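Local coordinates for pilus assembly protein CpaE (Caulobacter crescentus, PDB 4N0P), which takes part in pilus assembly and as a whole probably binds and hydrolyses ATP, the part crystallised here being its response-regulator receiver-like domain, at residues F28-E33 and M76-D81; G57-A62 and Q84-L89; V104-T109 and E125-P130. All blocks are in the same frame, centred on the assembly; numbering follows the deposited sequence.

Contact 1. Residues F28-E33 and M76-D81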
loop_
_atom_site.group_PDB
_atom_site.type_symbol
_atom_site.label_atom_id
_atom_site.label_comp_id
_atom_site.label_asym_id
_atom_site.label_seq_id
_atom_site.Cartn_x
_atom_site.Cartn_y
_atom_site.Cartn_z
ATOM N N PHE A 28 1.945 4.299 -4.772
ATOM C CA PHE A 28 2.156 4.303 -6.234
ATOM C C PHE A 28 0.954 3.668 -6.830
ATOM O O PHE A 28 0.858 2.438 -6.828
ATOM C CB PHE A 28 3.446 3.540 -6.621
ATOM C CG PHE A 28 4.712 4.248 -6.223
ATOM C CD1 PHE A 28 5.227 4.118 -4.938
ATOM C CD2 PHE A 28 5.430 4.998 -7.150
ATOM C CE1 PHE A 28 6.390 4.788 -4.567
ATOM C CE2 PHE A 28 6.597 5.654 -6.779
ATOM C CZ PHE A 28 7.063 5.555 -5.484
ATOM N N CYS A 29 -0.013 4.497 -7.264
ATOM C CA CYS A 29 -1.294 4.020 -7.813
ATOM C C CYS A 29 -1.232 3.869 -9.311
ATOM O O CYS A 29 -0.469 4.556 -9.986
ATOM C CB CYS A 29 -2.438 4.949 -7.415
ATOM S SG CYS A 29 -2.460 5.366 -5.654
ATOM N N ALA A 30 -2.097 3.026 -9.826
ATOM C CA ALA A 30 -2.204 2.799 -11.273
ATOM C C ALA A 30 -3.595 3.180 -11.768
ATOM O O ALA A 30 -3.791 3.325 -12.986
ATOM C CB ALA A 30 -1.912 1.332 -11.593
ATOM N N ARG A 31 -4.576 3.319 -10.840
ATOM C CA ARG A 31 -5.958 3.659 -11.185
ATOM C C ARG A 31 -6.372 4.973 -10.535
ATOM O O ARG A 31 -6.088 5.176 -9.348
ATOM C CB ARG A 31 -6.928 2.545 -10.767
ATOM C CG ARG A 31 -6.671 1.246 -11.500
ATOM C CD ARG A 31 -7.510 0.106 -10.981
ATOM N NE ARG A 31 -6.863 -1.179 -11.279
ATOM C CZ ARG A 31 -7.007 -1.867 -12.412
ATOM N NH1 ARG A 31 -7.811 -1.420 -13.373
ATOM N NH2 ARG A 31 -6.370 -3.019 -12.583
ATOM N N PRO A 32 -7.091 5.853 -11.263
ATOM C CA PRO A 32 -7.510 7.138 -10.671
ATOM C C PRO A 32 -8.406 6.980 -9.443
ATOM O O PRO A 32 -8.308 7.786 -8.517
ATOM C CB PRO A 32 -8.296 7.810 -11.809
ATOM C CG PRO A 32 -7.822 7.168 -13.046
ATOM C CD PRO A 32 -7.502 5.753 -12.682
ATOM N N GLU A 33 -9.257 5.941 -9.407
ATOM C CA GLU A 33 -10.142 5.694 -8.257
ATOM C C GLU A 33 -9.320 5.355 -6.999
ATOM O O GLU A 33 -9.707 5.741 -5.898
ATOM C CB GLU A 33 -11.180 4.581 -8.537
ATOM C CG GLU A 33 -10.623 3.321 -9.191
ATOM C CD GLU A 33 -10.786 3.266 -10.696
ATOM O OE1 GLU A 33 -10.267 4.175 -11.383
ATOM O OE2 GLU A 33 -11.409 2.299 -11.191
ATOM N N MET A 76 2.590 1.592 -0.636
ATOM C CA MET A 76 1.324 1.056 -1.150
ATOM C C MET A 76 1.442 0.988 -2.662
ATOM O O MET A 76 1.894 1.958 -3.282
ATOM C CB MET A 76 0.134 1.946 -0.738
ATOM C CG MET A 76 -0.077 2.015 0.750
ATOM S SD MET A 76 -1.563 2.988 1.177
ATOM C CE MET A 76 -2.823 1.927 0.652
ATOM N N VAL A 77 1.160 -0.178 -3.259
ATOM C CA VAL A 77 1.365 -0.329 -4.703
ATOM C C VAL A 77 0.150 -0.943 -5.388
ATOM O O VAL A 77 -0.620 -1.695 -4.795
ATOM C CB VAL A 77 2.639 -1.140 -5.042
ATOM C CG1 VAL A 77 3.910 -0.384 -4.643
ATOM C CG2 VAL A 77 2.592 -2.536 -4.410
ATOM N N GLU A 78 0.056 -0.694 -6.699
ATOM C CA GLU A 78 -1.024 -1.216 -7.516
ATOM C C GLU A 78 -0.480 -1.419 -8.927
ATOM O O GLU A 78 0.440 -0.709 -9.337
ATOM C CB GLU A 78 -2.156 -0.179 -7.493
ATOM C CG GLU A 78 -3.434 -0.531 -8.196
ATOM C CD GLU A 78 -4.453 0.589 -8.219
ATOM O OE1 GLU A 78 -4.054 1.764 -8.414
ATOM O OE2 GLU A 78 -5.658 0.286 -8.059
ATOM N N THR A 79 -1.028 -2.375 -9.665
ATOM C CA THR A 79 -0.620 -2.574 -11.068
ATOM C C THR A 79 -1.866 -2.807 -11.932
ATOM O O THR A 79 -2.857 -3.324 -11.423
ATOM C CB THR A 79 0.401 -3.723 -11.207
ATOM O OG1 THR A 79 0.776 -3.832 -12.589
ATOM C CG2 THR A 79 -0.143 -5.066 -10.722
ATOM N N LEU A 80 -1.805 -2.467 -13.225
ATOM C CA LEU A 80 -2.898 -2.771 -14.163
ATOM C C LEU A 80 -2.638 -4.084 -14.933
ATOM O O LEU A 80 -3.479 -4.501 -15.730
ATOM C CB LEU A 80 -3.016 -1.635 -15.203
ATOM C CG LEU A 80 -3.347 -0.229 -14.728
ATOM C CD1 LEU A 80 -2.861 0.798 -15.744
ATOM C CD2 LEU A 80 -4.822 -0.071 -14.533
ATOM N N ASP A 81 -1.464 -4.708 -14.727
ATOM C CA ASP A 81 -1.015 -5.810 -15.572
ATOM C C ASP A 81 -1.295 -7.286 -15.146
ATOM O O ASP A 81 -0.926 -8.187 -15.905
ATOM C CB ASP A 81 0.482 -5.638 -15.861
ATOM C CG ASP A 81 0.804 -4.408 -16.691
ATOM O OD1 ASP A 81 -0.050 -4.000 -17.514
ATOM O OD2 ASP A 81 1.924 -3.874 -16.548
#

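Contact 2. Residues G57-A62 and Q84-L89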
loop_
_atom_site.group_PDB
_atom_site.type_symbol
_atom_site.label_atom_id
_atom_site.label_comp_id
_atom_site.label_asym_id
_atom_site.label_seq_id
_atom_site.Cartn_x
_atom_site.Cartn_y
_atom_site.Cartn_z
ATOM N N GLY A 57 2.179 5.787 -11.926
ATOM C CA GLY A 57 3.031 4.788 -12.552
ATOM C C GLY A 57 3.035 3.434 -11.895
ATOM O O GLY A 57 3.805 2.566 -12.321
ATOM N N GLY A 58 2.223 3.279 -10.841
ATOM C CA GLY A 58 2.047 2.027 -10.110
ATOM C C GLY A 58 3.300 1.339 -9.613
ATOM O O GLY A 58 4.338 1.979 -9.427
ATOM N N LEU A 59 3.210 0.014 -9.404
ATOM C CA LEU A 59 4.318 -0.791 -8.891
ATOM C C LEU A 59 5.579 -0.668 -9.777
ATOM O O LEU A 59 6.699 -0.627 -9.259
ATOM C CB LEU A 59 3.860 -2.247 -8.778
ATOM C CG LEU A 59 4.877 -3.284 -8.329
ATOM C CD1 LEU A 59 5.599 -2.885 -7.050
ATOM C CD2 LEU A 59 4.195 -4.603 -8.125
ATOM N N GLU A 60 5.400 -0.565 -11.109
ATOM C CA GLU A 60 6.542 -0.412 -12.030
ATOM C C GLU A 60 7.352 0.847 -11.689
ATOM O O GLU A 60 8.572 0.774 -11.582
ATOM C CB GLU A 60 6.035 -0.349 -13.488
ATOM C CG GLU A 60 5.293 -1.607 -13.937
ATOM C CD GLU A 60 3.798 -1.801 -13.670
ATOM O OE1 GLU A 60 3.223 -1.204 -12.725
ATOM O OE2 GLU A 60 3.216 -2.644 -14.386
ATOM N N ALA A 61 6.657 1.982 -11.421
ATOM C CA ALA A 61 7.339 3.225 -11.049
ATOM C C ALA A 61 7.946 3.106 -9.661
ATOM O O ALA A 61 8.981 3.712 -9.398
ATOM C CB ALA A 61 6.369 4.386 -11.068
ATOM N N ALA A 62 7.307 2.319 -8.778
ATOM C CA ALA A 62 7.834 2.116 -7.417
ATOM C C ALA A 62 9.196 1.431 -7.480
ATOM O O ALA A 62 10.142 1.895 -6.852
ATOM C CB ALA A 62 6.856 1.283 -6.580
ATOM N N GLN A 84 0.546 -12.413 -12.546
ATOM C CA GLN A 84 1.913 -12.857 -12.856
ATOM C C GLN A 84 2.907 -11.688 -12.874
ATOM O O GLN A 84 3.988 -11.799 -12.303
ATOM C CB GLN A 84 1.961 -13.638 -14.188
ATOM C CG GLN A 84 3.310 -14.315 -14.491
ATOM C CD GLN A 84 3.785 -15.265 -13.414
ATOM O OE1 GLN A 84 3.116 -16.240 -13.062
ATOM N NE2 GLN A 84 4.958 -14.995 -12.860
ATOM N N ARG A 85 2.535 -10.563 -13.505
ATOM C CA ARG A 85 3.400 -9.387 -13.580
ATOM C C ARG A 85 3.555 -8.749 -12.181
ATOM O O ARG A 85 4.652 -8.316 -11.820
ATOM C CB ARG A 85 2.831 -8.385 -14.602
ATOM C CG ARG A 85 3.721 -7.175 -14.851
ATOM C CD ARG A 85 4.811 -7.390 -15.885
ATOM N NE ARG A 85 5.448 -6.103 -16.167
ATOM C CZ ARG A 85 6.760 -5.893 -16.191
ATOM N NH1 ARG A 85 7.606 -6.898 -15.994
ATOM N NH2 ARG A 85 7.237 -4.680 -16.435
ATOM N N LEU A 86 2.469 -8.751 -11.389
ATOM C CA LEU A 86 2.490 -8.226 -10.017
ATOM C C LEU A 86 3.527 -8.999 -9.188
ATOM O O LEU A 86 4.389 -8.392 -8.554
ATOM C CB LEU A 86 1.068 -8.309 -9.378
ATOM C CG LEU A 86 0.978 -8.120 -7.847
ATOM C CD1 LEU A 86 1.352 -6.741 -7.461
ATOM C CD2 LEU A 86 -0.427 -8.383 -7.346
ATOM N N LEU A 87 3.480 -10.326 -9.223
ATOM C CA LEU A 87 4.417 -11.111 -8.418
ATOM C C LEU A 87 5.865 -10.923 -8.846
ATOM O O LEU A 87 6.725 -10.730 -7.981
ATOM C CB LEU A 87 4.014 -12.584 -8.419
ATOM C CG LEU A 87 2.691 -12.811 -7.716
ATOM C CD1 LEU A 87 2.071 -14.139 -8.115
ATOM C CD2 LEU A 87 2.827 -12.629 -6.220
ATOM N N HIS A 88 6.132 -10.885 -10.160
ATOM C CA HIS A 88 7.490 -10.654 -10.656
ATOM C C HIS A 88 8.029 -9.272 -10.199
ATOM O O HIS A 88 9.171 -9.142 -9.746
ATOM C CB HIS A 88 7.507 -10.763 -12.191
ATOM C CG HIS A 88 8.819 -10.372 -12.800
ATOM N ND1 HIS A 88 9.937 -11.189 -12.697
ATOM C CD2 HIS A 88 9.154 -9.257 -13.495
ATOM C CE1 HIS A 88 10.916 -10.540 -13.315
ATOM N NE2 HIS A 88 10.493 -9.375 -13.817
ATOM N N LEU A 89 7.186 -8.246 -10.294
ATOM C CA LEU A 89 7.583 -6.900 -9.891
ATOM C C LEU A 89 7.764 -6.804 -8.380
ATOM O O LEU A 89 8.630 -6.056 -7.932
ATOM C CB LEU A 89 6.570 -5.872 -10.385
ATOM C CG LEU A 89 6.560 -5.590 -11.898
ATOM C CD1 LEU A 89 5.276 -4.924 -12.303
ATOM C CD2 LEU A 89 7.709 -4.731 -12.299
#

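Contact 3. Residues V104-T109 and E125-P130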
loop_
_atom_site.group_PDB
_atom_site.type_symbol
_atom_site.label_atom_id
_atom_site.label_comp_id
_atom_site.label_asym_id
_atom_site.label_seq_id
_atom_site.Cartn_x
_atom_site.Cartn_y
_atom_site.Cartn_z
ATOM N N VAL A 104 1.915 -2.810 1.133
ATOM C CA VAL A 104 0.483 -3.079 1.019
ATOM C C VAL A 104 0.168 -3.062 -0.479
ATOM O O VAL A 104 0.578 -2.138 -1.169
ATOM C CB VAL A 104 -0.365 -2.048 1.819
ATOM C CG1 VAL A 104 -1.838 -2.173 1.464
ATOM C CG2 VAL A 104 -0.167 -2.232 3.324
ATOM N N VAL A 105 -0.584 -4.042 -0.953
ATOM C CA VAL A 105 -0.960 -4.113 -2.360
ATOM C C VAL A 105 -2.439 -3.780 -2.482
ATOM O O VAL A 105 -3.242 -4.285 -1.714
ATOM C CB VAL A 105 -0.630 -5.523 -2.954
ATOM C CG1 VAL A 105 -1.205 -5.690 -4.382
ATOM C CG2 VAL A 105 0.887 -5.809 -2.914
ATOM N N VAL A 106 -2.793 -2.942 -3.468
ATOM C CA VAL A 106 -4.186 -2.641 -3.779
ATOM C C VAL A 106 -4.457 -3.308 -5.126
ATOM O O VAL A 106 -3.724 -3.064 -6.075
ATOM C CB VAL A 106 -4.496 -1.125 -3.810
ATOM C CG1 VAL A 106 -5.975 -0.900 -4.131
ATOM C CG2 VAL A 106 -4.119 -0.451 -2.489
ATOM N N GLY A 107 -5.457 -4.169 -5.194
ATOM C CA GLY A 107 -5.766 -4.862 -6.443
ATOM C C GLY A 107 -7.247 -4.889 -6.758
ATOM O O GLY A 107 -8.051 -4.494 -5.926
ATOM N N GLN A 108 -7.638 -5.362 -7.939
ATOM C CA GLN A 108 -9.080 -5.425 -8.240
ATOM C C GLN A 108 -9.562 -6.864 -8.239
ATOM O O GLN A 108 -10.757 -7.089 -8.447
ATOM C CB GLN A 108 -9.431 -4.786 -9.617
ATOM C CG GLN A 108 -8.859 -3.396 -9.908
ATOM C CD GLN A 108 -9.363 -2.285 -9.012
ATOM O OE1 GLN A 108 -8.597 -1.685 -8.245
ATOM N NE2 GLN A 108 -10.638 -1.933 -9.138
ATOM N N THR A 109 -8.650 -7.833 -8.019
ATOM C CA THR A 109 -9.049 -9.233 -8.071
ATOM C C THR A 109 -9.239 -9.828 -6.690
ATOM O O THR A 109 -8.400 -9.714 -5.785
ATOM C CB THR A 109 -8.090 -10.081 -8.896
ATOM O OG1 THR A 109 -6.788 -9.993 -8.328
ATOM C CG2 THR A 109 -8.080 -9.677 -10.376
ATOM N N GLU A 125 -0.600 -6.478 3.708
ATOM C CA GLU A 125 -2.036 -6.510 3.496
ATOM C C GLU A 125 -2.316 -6.437 2.007
ATOM O O GLU A 125 -1.521 -5.889 1.240
ATOM C CB GLU A 125 -2.699 -5.320 4.256
ATOM C CG GLU A 125 -4.225 -5.293 4.297
ATOM C CD GLU A 125 -4.892 -6.548 4.829
ATOM O OE1 GLU A 125 -4.962 -7.564 4.091
ATOM O OE2 GLU A 125 -5.340 -6.516 5.999
ATOM N N TYR A 126 -3.460 -6.967 1.612
ATOM C CA TYR A 126 -3.928 -6.890 0.233
ATOM C C TYR A 126 -5.337 -6.310 0.285
ATOM O O TYR A 126 -6.186 -6.871 0.975
ATOM C CB TYR A 126 -3.871 -8.266 -0.464
ATOM C CG TYR A 126 -4.491 -8.268 -1.847
ATOM C CD1 TYR A 126 -3.879 -7.606 -2.910
ATOM C CD2 TYR A 126 -5.717 -8.883 -2.081
ATOM C CE1 TYR A 126 -4.455 -7.597 -4.183
ATOM C CE2 TYR A 126 -6.303 -8.874 -3.348
ATOM C CZ TYR A 126 -5.671 -8.227 -4.395
ATOM O OH TYR A 126 -6.242 -8.240 -5.649
ATOM N N LEU A 127 -5.552 -5.141 -0.355
ATOM C CA LEU A 127 -6.851 -4.478 -0.329
ATOM C C LEU A 127 -7.525 -4.600 -1.665
ATOM O O LEU A 127 -6.889 -4.374 -2.692
ATOM C CB LEU A 127 -6.688 -2.997 0.049
ATOM C CG LEU A 127 -6.084 -2.697 1.417
ATOM C CD1 LEU A 127 -5.889 -1.201 1.578
ATOM C CD2 LEU A 127 -6.966 -3.230 2.552
ATOM N N THR A 128 -8.808 -5.025 -1.653
ATOM C CA THR A 128 -9.531 -5.236 -2.899
ATOM C C THR A 128 -10.539 -4.142 -3.084
ATOM O O THR A 128 -11.432 -3.951 -2.250
ATOM C CB THR A 128 -10.232 -6.626 -2.950
ATOM O OG1 THR A 128 -9.372 -7.636 -2.425
ATOM C CG2 THR A 128 -10.673 -7.004 -4.364
ATOM N N GLN A 129 -10.381 -3.421 -4.172
ATOM C CA GLN A 129 -11.292 -2.372 -4.554
ATOM C C GLN A 129 -12.623 -3.017 -4.976
ATOM O O GLN A 129 -12.605 -4.152 -5.467
ATOM C CB GLN A 129 -10.675 -1.537 -5.682
ATOM C CG GLN A 129 -9.661 -0.510 -5.204
ATOM C CD GLN A 129 -10.236 0.878 -5.329
ATOM O OE1 GLN A 129 -11.224 1.240 -4.668
ATOM N NE2 GLN A 129 -9.665 1.664 -6.231
ATOM N N PRO A 130 -13.785 -2.381 -4.734
ATOM C CA PRO A 130 -13.984 -1.048 -4.137
ATOM C C PRO A 130 -13.855 -1.058 -2.612
ATOM O O PRO A 130 -14.386 -1.921 -1.913
ATOM C CB PRO A 130 -15.393 -0.670 -4.599
ATOM C CG PRO A 130 -16.111 -1.973 -4.738
ATOM C CD PRO A 130 -15.067 -2.988 -5.151
#

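Contact 1. Residues F28-E33 and M76-D81
Glu78, in the segment that follows Val77, meets the backbone of Ala30 and Arg31 with one carboxylate oxygen. With CG anti to the backbone N (chi1 -176°) and an extended chain beyond it, the side chain brings OE1 to two successive amides. Ala30 N donates to Glu78 OE1 at 2.7 Å in a nearly straight bond, arriving on the anti side and somewhat out of the carboxylate plane. Arg31 N gives the second bond, 2.9 Å to Glu78 OE1, from well above that plane but from the same face. One oxygen thus grips both amides just ahead of helix 32-42, whose N-cap position is Arg31. The other oxygen, OE2, is hydrogen-bonded to Thr34 OG1 inside the helix, which probably helps to fix the rotation of the carboxylate.

Arg31 crosses Glu78 at about a right angle. Its guanidinium plane is turned 75° from the carboxylate and takes OE2 at its edge, but the salt bridge is long, with Arg31 NE 3.7 Å from Glu78 OE2. Leu80 covers one guanidinium face, CD2 sitting over the centre 3.4 Å above the plane, while its CG rests 3.8 Å from Ala30 CB. The strands themselves join through Phe28 N, which donates to Met76 O at 2.8 Å; Glu78 N returns only a weak bond to Phe28 O. The Phe28 side chain leads away towards helix 58-65, where its ring meets that of Tyr65 edge to face.

This is the C-terminal edge of a parallel sheet in a receiver-like fold. Glu78 comes directly after Val77 of the central strand, probably at the position where phosphorylated receivers carry their acceptor aspartate, and here its carboxylate ties loop to helix.

Contact 2. Residues G57-A62 and Q84-L89
Arg85 is the first residue of 84-89 to approach the other helix, and it does so loosely: NH2 comes within 4.4 Å of Glu60 CG. The charged ends come close without forming a salt bridge, Arg85 NE lying 4.5 Å from Glu60 OE2, so any attraction is probably modest. Within its own helix the guanidinium carries Leu89 CD2 over one face, offset toward the rim.

One residue on, Leu86 turns a single methyl to the partner helix. Its CD1 touches Leu59 CD2 at 3.6 Å, and the two side chains cross at about a right angle. Leu86 also packs on Leu114 of helix 112-120, so it bridges two helical neighbours.

A turn of helix later, Leu89 supplies the main apolar surface of this segment. Leu59, whose branch swings over beside its own carbonyl carbon at chi1 177°, extends between the helices and lays CD2 3.5 Å from Leu89 CB; the two leucines slide past each other in opposite directions. Leu89 CD1 meets Glu60 instead. The chain of Glu60 is bent at chi2 (85°), and this fold brings CG to 3.7 Å from Leu89 CD1, with OE2 equally near that methyl. Glu60 OE2 is weakly hydrogen-bonded to Thr79 OG1 and lies close to the carboxylate of Asp81, both beyond strand 74-77.

Leu59 also rests on Val77, Leu90 and Leu93, which places its isobutyl group between the sheet and the neighbouring helix. With local axes 10.3 Å apart and only 16° from parallel, helices 58-65 and 83-94 form the nearly aligned pair expected where successive helices cover one face of a doubly wound alpha/beta sandwich.

Contact 3. Residues V104-T109 and E125-P130
Tyr126 crosses Val105 obliquely in the last beta-alpha-beta unit of a receiver-like alpha/beta fold, where strand 102-107, helix 112-120 and the edge strand 125-128 succeed one another. The strands run parallel, and their backbones are joined by four nearly straight hydrogen bonds: Val105 N to Glu125 O, Leu127 N to Val105 O, Gly107 N to Leu127 O, and Gln129 N to Gly107 O.

From CB, a first torsion of 174° turns the tyrosine away from its own backbone N and swings the ring toward strand 102-107. Tyr126 CG passes 4.2 Å from Val105 O. Next along, Tyr126 CD1 touches Val105 CG1 at 3.6 Å, with Val105 CB near the ring plane at the edge. Tyr126 CE1 then comes 3.7 Å from Gly107 N. On the far side of the ring, Tyr126 CE2 lies 3.3 Å from Thr109 O, which sits at the edge near the ring plane. Tyr126 CZ is 3.9 Å from Gly107 CA, where the lack of a side chain lets the phenol pass close to the strand. Leu114, Tyr115 and Leu118 pack on the tyrosine from the connecting helix.

On the other face of the sheet, Val106 CG1 meets Gln129 CG at 3.9 Å, and Val104 CG1 approaches Leu127 CD1. Gln108 and Gln129 lie side by side pointing the same way, their amide planes nearly perpendicular, with Gln108 OE1 3.3 Å from Gln129 CB. The amide of Gln129 binds outside the pair: NE2 is hydrogen-bonded to Thr34 OG1 on helix 32-42. Gln129 probably occupies the place of the usual receiver lysine, followed, as in that family, by a cis peptide before Pro130.

The phenol closes the loop after strand 102-107: Tyr126 OH donates to Thr109 O at 2.6 Å, in the carbonyl plane and on a lone pair.

Contacts 1 and 3 belong to one sheet, their centres about 9 Å apart, and strand 74-77 is stitched to strand 102-107 by probable hydrogen bonds from Val77 N to Val104 O (2.9 Å) and Val106 N to Val77 O (2.8 Å). Contact 2, also about 9 Å from contact 1 between centres, is anchored by a probable bond of 2.9 Å from Leu59 N to Glu78 O; nearby, Asp81 OD2 lies 2.8 Å from Glu60 OE2. Leu86 packs on Val105 between contacts 2 and 3. Thr34 OG1 is hydrogen-bonded to both Glu78 OE2 and Gln129 NE2, joining contacts 1 and 3, which together probably lie where receivers have their phosphorylation pocket.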